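Putative branched-chain amino acid ABC transporter (Rhodospirillum rubrum ATCC 11170, PDB 3HUT) probably serves as the periplasmic binding protein of an ABC transporter, capturing branched-chain or related amino acids for uptake. Local coordinates at residues Gly282-Gly287 / Ala316-Ile321. Numbering follows the deposited sequence.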
ATOM      1  N   GLY A 282      -7.516   3.515  -2.687  1.00  7.54           N
ATOM      2  CA  GLY A 282      -8.442   3.807  -3.765  1.00  8.46           C
ATOM      3  C   GLY A 282      -8.765   5.289  -3.722  1.00  8.80           C
ATOM      4  O   GLY A 282      -8.930   5.942  -4.757  1.00  7.25           O
ATOM      5  N   TYR A 283      -8.852   5.826  -2.507  1.00  6.78           N
ATOM      6  CA  TYR A 283      -9.135   7.243  -2.319  1.00  7.99           C
ATOM      7  C   TYR A 283      -7.989   8.064  -2.914  1.00  8.28           C
ATOM      8  O   TYR A 283      -8.217   8.994  -3.693  1.00  9.30           O
ATOM      9  CB  TYR A 283      -9.271   7.559  -0.825  1.00  7.63           C
ATOM     10  CG  TYR A 283      -9.718   8.976  -0.524  1.00  8.30           C
ATOM     11  CD1 TYR A 283     -10.983   9.428  -0.905  1.00  8.61           C
ATOM     12  CD2 TYR A 283      -8.888   9.856   0.172  1.00  6.15           C
ATOM     13  CE1 TYR A 283     -11.414  10.724  -0.592  1.00  7.71           C
ATOM     14  CE2 TYR A 283      -9.307  11.152   0.486  1.00  7.99           C
ATOM     15  CZ  TYR A 283     -10.571  11.578   0.103  1.00  9.02           C
ATOM     16  OH  TYR A 283     -10.994  12.857   0.419  1.00  8.86           O
ATOM     17  N   ASP A 284      -6.757   7.721  -2.542  1.00  7.56           N
ATOM     18  CA  ASP A 284      -5.592   8.441  -3.044  1.00  8.15           C
ATOM     19  C   ASP A 284      -5.393   8.264  -4.545  1.00  8.59           C
ATOM     20  O   ASP A 284      -4.962   9.192  -5.231  1.00  5.97           O
ATOM     21  CB  ASP A 284      -4.317   7.994  -2.313  1.00  8.18           C
ATOM     22  CG  ASP A 284      -4.154   8.662  -0.959  1.00 10.93           C
ATOM     23  OD1 ASP A 284      -5.009   9.499  -0.598  1.00  8.63           O
ATOM     24  OD2 ASP A 284      -3.165   8.349  -0.255  1.00  8.54           O
ATOM     25  N   ALA A 285      -5.699   7.075  -5.057  1.00  7.38           N
ATOM     26  CA  ALA A 285      -5.532   6.823  -6.482  1.00  8.52           C
ATOM     27  C   ALA A 285      -6.386   7.811  -7.270  1.00  8.57           C
ATOM     28  O   ALA A 285      -5.900   8.468  -8.199  1.00  9.44           O
ATOM     29  CB  ALA A 285      -5.921   5.381  -6.818  1.00  6.64           C
ATOM     30  N   VAL A 286      -7.657   7.922  -6.895  1.00  6.65           N
ATOM     31  CA  VAL A 286      -8.560   8.842  -7.571  1.00  6.14           C
ATOM     32  C   VAL A 286      -8.060  10.284  -7.425  1.00  7.85           C
ATOM     33  O   VAL A 286      -8.035  11.046  -8.395  1.00  7.45           O
ATOM     34  CB  VAL A 286      -9.995   8.729  -7.005  1.00  4.74           C
ATOM     35  CG1 VAL A 286     -10.876   9.814  -7.596  1.00  6.35           C
ATOM     36  CG2 VAL A 286     -10.573   7.349  -7.327  1.00  4.12           C
ATOM     37  N   GLY A 287      -7.658  10.652  -6.212  1.00  7.72           N
ATOM     38  CA  GLY A 287      -7.157  11.996  -5.982  1.00  8.72           C
ATOM     39  C   GLY A 287      -5.904  12.305  -6.782  1.00  8.65           C
ATOM     40  O   GLY A 287      -5.745  13.410  -7.302  1.00 10.33           O
ATOM     41  N   ALA A 316      -0.152  14.827  -1.045  1.00  9.14           N
ATOM     42  CA  ALA A 316      -0.517  14.689   0.363  1.00 10.71           C
ATOM     43  C   ALA A 316      -1.700  13.735   0.520  1.00  8.98           C
ATOM     44  O   ALA A 316      -2.819  14.161   0.783  1.00 10.91           O
ATOM     45  CB  ALA A 316      -0.868  16.055   0.944  1.00 11.47           C
ATOM     46  N   GLY A 317      -1.448  12.443   0.356  1.00 10.32           N
ATOM     47  CA  GLY A 317      -2.525  11.468   0.462  1.00  9.50           C
ATOM     48  C   GLY A 317      -2.803  10.993   1.873  1.00 10.16           C
ATOM     49  O   GLY A 317      -2.041  11.282   2.800  1.00 10.00           O
ATOM     50  N   VAL A 318      -3.907  10.269   2.040  1.00  8.50           N
ATOM     51  CA  VAL A 318      -4.257   9.738   3.348  1.00  8.28           C
ATOM     52  C   VAL A 318      -3.362   8.540   3.634  1.00  8.13           C
ATOM     53  O   VAL A 318      -3.312   8.048   4.761  1.00  7.33           O
ATOM     54  CB  VAL A 318      -5.742   9.315   3.408  1.00  8.55           C
ATOM     55  CG1 VAL A 318      -6.623  10.516   3.096  1.00  8.41           C
ATOM     56  CG2 VAL A 318      -6.015   8.181   2.430  1.00  7.16           C
ATOM     57  N   THR A 319      -2.652   8.082   2.604  1.00  7.40           N
ATOM     58  CA  THR A 319      -1.738   6.954   2.746  1.00  7.76           C
ATOM     59  C   THR A 319      -0.312   7.483   2.876  1.00  7.58           C
ATOM     60  O   THR A 319       0.647   6.719   2.808  1.00  7.03           O
ATOM     61  CB  THR A 319      -1.818   5.973   1.540  1.00  9.20           C
ATOM     62  OG1 THR A 319      -1.363   6.621   0.342  1.00  9.64           O
ATOM     63  CG2 THR A 319      -3.251   5.491   1.342  1.00  8.01           C
ATOM     64  N   GLY A 320      -0.195   8.799   3.065  1.00  7.38           N
ATOM     65  CA  GLY A 320       1.104   9.432   3.232  1.00  9.55           C
ATOM     66  C   GLY A 320       1.563  10.259   2.048  1.00  9.53           C
ATOM     67  O   GLY A 320       0.983  10.186   0.968  1.00  9.79           O
ATOM     68  N   ILE A 321       2.609  11.054   2.249  1.00  9.19           N
ATOM     69  CA  ILE A 321       3.142  11.873   1.168  1.00 10.17           C
ATOM     70  C   ILE A 321       3.660  10.905   0.111  1.00  9.44           C
ATOM     71  O   ILE A 321       4.538  10.090   0.392  1.00  8.13           O
ATOM     72  CB  ILE A 321       4.279  12.782   1.673  1.00 11.75           C
ATOM     73  CG1 ILE A 321       3.710  13.769   2.698  1.00 13.40           C
ATOM     74  CG2 ILE A 321       4.933  13.504   0.498  1.00 11.34           C
ATOM     75  CD1 ILE A 321       4.703  14.795   3.220  1.00 19.08           C
TER
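Asp284, on helix 277-296, presents its carboxylate to the type I turn Gly317-Gly320 and holds the turn's backbone by two successive amides. Asp284 OD1 takes the N-H of Val318 on its syn lone pair (Val318 N to OD1 3.0 Å, 158° at the hydrogen). Asp284 OD2 accepts twice: Thr319 N comes from the syn side at 2.9 Å, 23° out of the carboxylate plane, while the hydroxyl Thr319 OG1 uses the anti lone pair in a short bond of 2.6 Å. With chi1 at 65°, Thr319 places OG1 between its own N and carbonyl carbon, which lets amide and hydroxyl of one residue grip the same oxygen. Gly317 CA comes within 3.3 Å of Asp284 OD2, where a CB would collide with that oxygen. One residue back on the helix, Tyr283 meets Val318 at about a right angle, Tyr283 CD2 lying 3.8 Å from Val318 CG1; the Tyr283 ring also stacks with Phe263. Replaced by an alanine, Asp284 would probably leave the amides of Val318 and Thr319 and the Thr319 hydroxyl without their buried acceptor, and the turn less firmly tied to the helix. Three N-H and O-H donors probably favour the anion, with Lys333 NZ bonded to the same hydroxyl; Asp284 thus ties the turn between strands 315-317 and 322-324 to helix 277-296, which packs on helix 18-37 in the periplasmic binding protein fold.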